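Local coordinates for U4/U6 snRNA-associated-splicing factor PRP24 (PDB 4N0T), which binds U6 snRNA, anneals it to U4 snRNA and so serves as a recycling factor of the spliceosome, at residues T280-F285 / I325-S330; R263-R268 / K313-S318. One frame throughout, in Å; residues are numbered along the deposited sequence.

Contact 1 lies within the occluded RNA-recognition motif, the fourth such fold of the chain, and contact 2 packs helix 258-270 on the motif's edge strand; their centres lie about 12 Å apart. Along the chain their segments alternate: 263-268, 280-285, 313-318, 325-330. Contact 1 joins strands 281-285 and 322-327 inside the antiparallel sheet; contact 2 lays the helix against strand 311-317. Strands 311-317 and 322-327 are neighbours, and Ile-326 N lies 2.8 Å from Lys-313 O, a probable hydrogen bond. Leu-269 of helix 258-270 touches Leu-281, Ile-326 and Leu-315, so one helix spans three strands, while Arg-263 and Lys-267 of the same helix hold RNA in contact 2.

Contact 1: residues T280-F285 / I325-S330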
loop_
_atom_site.group_PDB
_atom_site.type_symbol
_atom_site.label_atom_id
_atom_site.label_comp_id
_atom_site.label_asym_id
_atom_site.label_seq_id
_atom_site.Cartn_x
_atom_site.Cartn_y
_atom_site.Cartn_z
ATOM N N THR A 280 14.769 -17.904 15.736
ATOM C CA THR A 280 14.717 -18.091 14.284
ATOM C C THR A 280 14.462 -16.779 13.526
ATOM O O THR A 280 14.423 -16.771 12.290
ATOM C CB THR A 280 13.639 -19.104 13.858
ATOM O OG1 THR A 280 12.336 -18.566 14.123
ATOM C CG2 THR A 280 13.811 -20.428 14.598
ATOM N N LEU A 281 14.270 -15.685 14.257
ATOM C CA LEU A 281 13.967 -14.406 13.599
ATOM C C LEU A 281 14.989 -13.308 13.876
ATOM O O LEU A 281 15.719 -13.345 14.875
ATOM C CB LEU A 281 12.561 -13.918 13.971
ATOM C CG LEU A 281 12.242 -13.517 15.420
ATOM C CD1 LEU A 281 12.629 -12.070 15.711
ATOM C CD2 LEU A 281 10.762 -13.730 15.724
ATOM N N ILE A 282 15.022 -12.314 12.995
ATOM C CA ILE A 282 15.761 -11.087 13.258
ATOM C C ILE A 282 14.877 -9.905 12.878
ATOM O O ILE A 282 13.884 -10.068 12.167
ATOM C CB ILE A 282 17.069 -10.993 12.436
ATOM C CG1 ILE A 282 16.756 -10.768 10.954
ATOM C CG2 ILE A 282 17.948 -12.234 12.645
ATOM C CD1 ILE A 282 18.006 -10.558 10.102
ATOM N N CYS A 283 15.230 -8.721 13.364
ATOM C CA CYS A 283 14.544 -7.512 12.953
ATOM C C CYS A 283 15.500 -6.670 12.141
ATOM O O CYS A 283 16.704 -6.661 12.408
ATOM C CB CYS A 283 14.103 -6.707 14.170
ATOM S SG CYS A 283 12.795 -7.532 15.113
ATOM N N LEU A 284 14.960 -5.975 11.147
ATOM C CA LEU A 284 15.712 -4.972 10.396
ATOM C C LEU A 284 15.084 -3.612 10.669
ATOM O O LEU A 284 13.867 -3.480 10.683
ATOM C CB LEU A 284 15.638 -5.267 8.896
ATOM C CG LEU A 284 16.261 -6.584 8.430
ATOM C CD1 LEU A 284 16.215 -6.667 6.908
ATOM C CD2 LEU A 284 17.723 -6.719 8.924
ATOM N N PHE A 285 15.909 -2.593 10.890
ATOM C CA PHE A 285 15.403 -1.269 11.237
ATOM C C PHE A 285 16.561 -0.283 11.094
ATOM O O PHE A 285 17.713 -0.712 11.125
ATOM C CB PHE A 285 14.899 -1.276 12.686
ATOM C CG PHE A 285 15.889 -1.830 13.680
ATOM C CD1 PHE A 285 15.981 -3.196 13.905
ATOM C CD2 PHE A 285 16.722 -0.976 14.401
ATOM C CE1 PHE A 285 16.882 -3.714 14.822
ATOM C CE2 PHE A 285 17.618 -1.487 15.319
ATOM C CZ PHE A 285 17.704 -2.849 15.532
ATOM N N ILE A 325 12.038 -10.670 10.093
ATOM C CA ILE A 325 12.326 -11.702 9.110
ATOM C C ILE A 325 12.437 -13.014 9.859
ATOM O O ILE A 325 13.277 -13.155 10.748
ATOM C CB ILE A 325 13.669 -11.471 8.409
ATOM C CG1 ILE A 325 13.849 -10.001 8.005
ATOM C CG2 ILE A 325 13.784 -12.407 7.198
ATOM C CD1 ILE A 325 12.914 -9.541 6.924
ATOM N N ILE A 326 11.576 -13.969 9.529
ATOM C CA ILE A 326 11.616 -15.259 10.208
ATOM C C ILE A 326 12.304 -16.240 9.281
ATOM O O ILE A 326 11.900 -16.403 8.120
ATOM C CB ILE A 326 10.214 -15.754 10.539
ATOM C CG1 ILE A 326 9.461 -14.701 11.356
ATOM C CG2 ILE A 326 10.282 -17.073 11.298
ATOM C CD1 ILE A 326 8.056 -15.156 11.755
ATOM N N PHE A 327 13.381 -16.850 9.773
ATOM C CA PHE A 327 14.134 -17.807 8.973
ATOM C C PHE A 327 13.770 -19.224 9.406
ATOM O O PHE A 327 12.893 -19.405 10.245
ATOM C CB PHE A 327 15.632 -17.570 9.133
ATOM C CG PHE A 327 16.095 -16.243 8.587
ATOM C CD1 PHE A 327 16.241 -16.058 7.220
ATOM C CD2 PHE A 327 16.378 -15.183 9.441
ATOM C CE1 PHE A 327 16.678 -14.832 6.706
ATOM C CE2 PHE A 327 16.800 -13.950 8.939
ATOM C CZ PHE A 327 16.950 -13.782 7.566
ATOM N N ARG A 328 14.453 -20.221 8.852
ATOM C CA ARG A 328 14.057 -21.613 9.098
ATOM C C ARG A 328 14.775 -22.271 10.272
ATOM O O ARG A 328 14.249 -23.212 10.868
ATOM C CB ARG A 328 14.183 -22.446 7.823
ATOM C CG ARG A 328 13.551 -21.751 6.623
ATOM C CD ARG A 328 12.680 -22.681 5.809
ATOM N NE ARG A 328 11.250 -22.437 5.986
ATOM C CZ ARG A 328 10.384 -22.324 4.982
ATOM N NH1 ARG A 328 10.799 -22.427 3.726
ATOM N NH2 ARG A 328 9.102 -22.104 5.233
ATOM N N ASP A 329 15.968 -21.781 10.610
ATOM C CA ASP A 329 16.624 -22.194 11.853
ATOM C C ASP A 329 17.427 -21.070 12.511
ATOM O O ASP A 329 17.704 -20.043 11.886
ATOM C CB ASP A 329 17.499 -23.436 11.641
ATOM C CG ASP A 329 18.643 -23.187 10.682
ATOM O OD1 ASP A 329 19.642 -22.560 11.094
ATOM O OD2 ASP A 329 18.546 -23.626 9.518
ATOM N N SER A 330 17.793 -21.277 13.774
ATOM C CA SER A 330 18.504 -20.280 14.573
ATOM C C SER A 330 19.926 -20.018 14.086
ATOM O O SER A 330 20.471 -18.929 14.287
ATOM C CB SER A 330 18.551 -20.712 16.038
ATOM O OG SER A 330 19.012 -22.047 16.157
#
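Strands 281-285 and 322-327 pair antiparallel within the four-stranded core of the occluded RNA-recognition motif, buried between helices on both faces. Ile-282 and Ile-325 form a hydrogen-bonded pair: Ile-325 N reaches Ile-282 O at 2.8 Å, and Ile-282 N returns a bond to Ile-325 O at 3.0 Å. Beyond the non-hydrogen-bonded pair Leu-281/Ile-326, Phe-327 N donates to Thr-280 O at 2.7 Å.

On one face Ile-282, Leu-284, Ile-325 and Phe-327 build an apolar layer. With CG1 of Ile-282 set between its backbone N and carbonyl carbon (chi1 70°), the branch meets Phe-327 at the ring edge, CG1 and CD1 each 3.8 Å from CE2. Ile-325 CG2 covers one face of the same ring, off-centre toward the rim. Helix 330-340 closes this layer through Leu-340, Ala-333 and Met-336. On the other face Leu-281 CB touches Ile-326 CG1 at 4.1 Å; helix 258-270 lies over both residues, and Ile-355 of helix 355-365 adds to the cover on Leu-281.

Just before strand 281-285, Thr-280 turns CG2 to the start of helix 330-340, where Asp-329 is the N-cap and its OD1 accepts from Phe-332 N. Such pairing of the first and third strands is the centre of the RRM's beta-alpha-beta-beta-alpha-beta fold.

Contact 2: residues R263-R268 / K313-S318; sequences RNEVKR and KILLVS. With nucleotides of chain B.
Val-266 of helix 258-270 packs on Leu-315 and Val-317 of edge strand 311-317, bringing a helix across the beta-sheet of the occluded RNA-recognition motif. This sheet surface is where a canonical RRM usually binds RNA; here the helix lies over it at 93° to the strand, and the RNA meets the helix instead.

The apolar part is small. Val-266 CG2 rests against Leu-315 CB at 4.0 Å, its other methyl, CG1, touches Val-317 CG2, and Leu-269 and Leu-270 continue the packing one turn on. At the rim Glu-265 and Lys-313 reach toward each other from helix and strand, and one carboxylate oxygen, OE2, touches the lysine methylenes CE and CD, 3.4 Å from CE. The charged atoms are not in contact, OE2 being 4.9 Å from NZ, so at most a longer-range attraction is likely.

Polar contacts serve chiefly the RNA of chain B. The Arg-263 side chain starts with CG opposite the backbone N (chi1 171°) and turns sharply at the next bond, and CG passes 3.3 Å from O4' of U28. NE and NH2 both donate to OP1 of C29, a forked pair of bonds to one oxygen that restrains the group's rotation, while C5 of the same cytosine sits over one guanidinium face, toward its rim. Asp-319 forms a salt bridge with NH2 and probably steadies the group. Lys-267 takes the other phosphate oxygen, its NZ 2.9 Å from OP2 of C29, and makes a weak bond to Asn-264 OD1.

One water ties the arginine of the helix to the strand: in the guanidinium plane, it accepts from Arg-263 NH1 at 3.0 Å and donates to Leu-316 O at 2.7 Å.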
loop_
_atom_site.group_PDB
_atom_site.type_symbol
_atom_site.label_atom_id
_atom_site.label_comp_id
_atom_site.label_asym_id
_atom_site.label_seq_id
_atom_site.Cartn_x
_atom_site.Cartn_y
_atom_site.Cartn_z
ATOM N N ARG A 263 -2.321 -7.871 11.822
ATOM C CA ARG A 263 -1.654 -7.159 12.905
ATOM C C ARG A 263 -1.696 -7.972 14.191
ATOM O O ARG A 263 -0.733 -8.004 14.958
ATOM C CB ARG A 263 -2.265 -5.784 13.140
ATOM C CG ARG A 263 -1.734 -5.090 14.399
ATOM C CD ARG A 263 -0.216 -4.801 14.357
ATOM N NE ARG A 263 0.145 -3.970 15.507
ATOM C CZ ARG A 263 1.336 -3.411 15.702
ATOM N NH1 ARG A 263 2.316 -3.586 14.816
ATOM N NH2 ARG A 263 1.533 -2.668 16.780
ATOM N N ASN A 264 -2.810 -8.635 14.454
ATOM C CA ASN A 264 -2.858 -9.444 15.672
ATOM C C ASN A 264 -1.822 -10.573 15.649
ATOM O O ASN A 264 -1.287 -10.959 16.696
ATOM C CB ASN A 264 -4.283 -9.932 15.956
ATOM C CG ASN A 264 -5.174 -8.807 16.414
ATOM O OD1 ASN A 264 -4.679 -7.783 16.900
ATOM N ND2 ASN A 264 -6.491 -8.975 16.267
ATOM N N GLU A 265 -1.504 -11.063 14.453
ATOM C CA GLU A 265 -0.433 -12.052 14.279
ATOM C C GLU A 265 0.937 -11.493 14.676
ATOM O O GLU A 265 1.714 -12.154 15.374
ATOM C CB GLU A 265 -0.393 -12.548 12.825
ATOM C CG GLU A 265 0.894 -13.290 12.422
ATOM C CD GLU A 265 0.936 -13.656 10.930
ATOM O OE1 GLU A 265 -0.036 -13.338 10.203
ATOM O OE2 GLU A 265 1.940 -14.263 10.479
ATOM N N VAL A 266 1.233 -10.278 14.222
ATOM C CA VAL A 266 2.473 -9.600 14.572
ATOM C C VAL A 266 2.550 -9.327 16.071
ATOM O O VAL A 266 3.603 -9.490 16.687
ATOM C CB VAL A 266 2.610 -8.279 13.785
ATOM C CG1 VAL A 266 3.687 -7.371 14.389
ATOM C CG2 VAL A 266 2.911 -8.584 12.329
ATOM N N LYS A 267 1.428 -8.913 16.654
ATOM C CA LYS A 267 1.370 -8.662 18.092
ATOM C C LYS A 267 1.734 -9.912 18.894
ATOM O O LYS A 267 2.426 -9.812 19.912
ATOM C CB LYS A 267 -0.027 -8.158 18.496
ATOM C CG LYS A 267 -0.303 -6.730 18.037
ATOM C CD LYS A 267 -1.773 -6.341 18.230
ATOM C CE LYS A 267 -2.200 -6.415 19.690
ATOM N NZ LYS A 267 -3.667 -6.149 19.801
ATOM N N ARG A 268 1.284 -11.078 18.425
ATOM C CA ARG A 268 1.603 -12.361 19.072
ATOM C C ARG A 268 3.108 -12.586 19.083
ATOM O O ARG A 268 3.673 -13.029 20.087
ATOM C CB ARG A 268 0.945 -13.535 18.334
ATOM C CG ARG A 268 1.249 -14.896 18.966
ATOM C CD ARG A 268 0.900 -16.075 18.064
ATOM N NE ARG A 268 1.792 -16.175 16.908
ATOM C CZ ARG A 268 3.074 -16.536 16.966
ATOM N NH1 ARG A 268 3.649 -16.823 18.133
ATOM N NH2 ARG A 268 3.790 -16.598 15.851
ATOM N N LYS A 313 8.988 -16.120 6.513
ATOM C CA LYS A 313 7.995 -15.051 6.501
ATOM C C LYS A 313 8.648 -13.689 6.750
ATOM O O LYS A 313 9.629 -13.601 7.489
ATOM C CB LYS A 313 6.929 -15.328 7.570
ATOM C CG LYS A 313 5.761 -14.370 7.552
ATOM C CD LYS A 313 4.470 -15.077 7.938
ATOM C CE LYS A 313 3.259 -14.363 7.330
ATOM N NZ LYS A 313 3.455 -14.073 5.875
ATOM N N ILE A 314 8.097 -12.640 6.135
ATOM C CA ILE A 314 8.512 -11.263 6.437
ATOM C C ILE A 314 7.284 -10.457 6.874
ATOM O O ILE A 314 6.280 -10.407 6.153
ATOM C CB ILE A 314 9.173 -10.578 5.225
ATOM C CG1 ILE A 314 10.420 -11.360 4.781
ATOM C CG2 ILE A 314 9.559 -9.128 5.569
ATOM C CD1 ILE A 314 11.120 -10.767 3.551
ATOM N N LEU A 315 7.379 -9.828 8.042
ATOM C CA LEU A 315 6.271 -9.086 8.638
ATOM C C LEU A 315 6.712 -7.658 8.924
ATOM O O LEU A 315 7.812 -7.425 9.437
ATOM C CB LEU A 315 5.851 -9.745 9.956
ATOM C CG LEU A 315 5.524 -11.233 9.859
ATOM C CD1 LEU A 315 5.306 -11.835 11.227
ATOM C CD2 LEU A 315 4.284 -11.405 9.026
ATOM N N LEU A 316 5.857 -6.692 8.617
ATOM C CA LEU A 316 6.186 -5.311 8.961
ATOM C C LEU A 316 5.813 -5.009 10.405
ATOM O O LEU A 316 4.807 -5.528 10.944
ATOM C CB LEU A 316 5.471 -4.322 8.045
ATOM C CG LEU A 316 5.733 -4.406 6.553
ATOM C CD1 LEU A 316 5.022 -3.232 5.900
ATOM C CD2 LEU A 316 7.251 -4.352 6.250
ATOM N N VAL A 317 6.645 -4.201 11.049
ATOM C CA VAL A 317 6.357 -3.693 12.383
ATOM C C VAL A 317 6.592 -2.181 12.303
ATOM O O VAL A 317 7.575 -1.645 12.844
ATOM C CB VAL A 317 7.275 -4.338 13.454
ATOM C CG1 VAL A 317 6.834 -3.917 14.849
ATOM C CG2 VAL A 317 7.243 -5.862 13.359
ATOM N N SER A 318 5.696 -1.474 11.625
ATOM C CA SER A 318 5.977 -0.077 11.298
ATOM C C SER A 318 5.923 0.830 12.518
ATOM O O SER A 318 6.489 1.929 12.491
ATOM C CB SER A 318 5.030 0.427 10.215
ATOM O OG SER A 318 3.701 0.176 10.626
ATOM P P C B 29 -2.410 -2.608 18.229
ATOM O OP1 C B 29 -0.977 -2.978 18.150
ATOM O OP2 C B 29 -3.291 -3.364 19.180
ATOM O "O5'" C B 29 -2.555 -1.050 18.516
ATOM C "C5'" C B 29 -1.868 -0.428 19.604
ATOM C "C4'" C B 29 -1.347 0.935 19.227
ATOM O "O4'" C B 29 -0.406 0.786 18.125
ATOM C "C3'" C B 29 -2.402 1.930 18.739
ATOM O "O3'" C B 29 -1.946 3.252 19.031
ATOM C "C2'" C B 29 -2.349 1.739 17.231
ATOM O "O2'" C B 29 -2.859 2.820 16.479
ATOM C "C1'" C B 29 -0.848 1.565 17.027
ATOM N N1 C B 29 -0.457 0.868 15.801
ATOM C C2 C B 29 0.598 1.431 15.096
ATOM O O2 C B 29 1.097 2.485 15.528
ATOM N N3 C B 29 1.029 0.836 13.966
ATOM C C4 C B 29 0.443 -0.287 13.566
ATOM N N4 C B 29 0.913 -0.846 12.448
ATOM C C5 C B 29 -0.633 -0.887 14.278
ATOM C C6 C B 29 -1.053 -0.287 15.401
ATOM P P U B 28 -8.104 -3.302 17.672
ATOM O OP1 U B 28 -9.206 -2.511 17.088
ATOM O OP2 U B 28 -8.399 -4.445 18.551
ATOM O "O5'" U B 28 -7.192 -3.818 16.450
ATOM C "C5'" U B 28 -6.146 -4.766 16.657
ATOM C "C4'" U B 28 -4.821 -4.243 16.146
ATOM O "O4'" U B 28 -4.851 -4.180 14.690
ATOM C "C3'" U B 28 -4.459 -2.838 16.618
ATOM O "O3'" U B 28 -3.042 -2.755 16.763
ATOM C "C2'" U B 28 -4.876 -1.973 15.437
ATOM O "O2'" U B 28 -4.247 -0.710 15.395
ATOM C "C1'" U B 28 -4.477 -2.876 14.276
ATOM N N1 U B 28 -5.137 -2.588 12.997
ATOM C C2 U B 28 -4.319 -2.306 11.904
ATOM O O2 U B 28 -3.088 -2.278 11.979
ATOM N N3 U B 28 -4.977 -2.057 10.727
ATOM C C4 U B 28 -6.344 -2.063 10.540
ATOM O O4 U B 28 -6.800 -1.814 9.423
ATOM C C5 U B 28 -7.124 -2.383 11.714
ATOM C C6 U B 28 -6.515 -2.634 12.875
HETATM O O HOH W 1 2.483 -4.742 12.047
#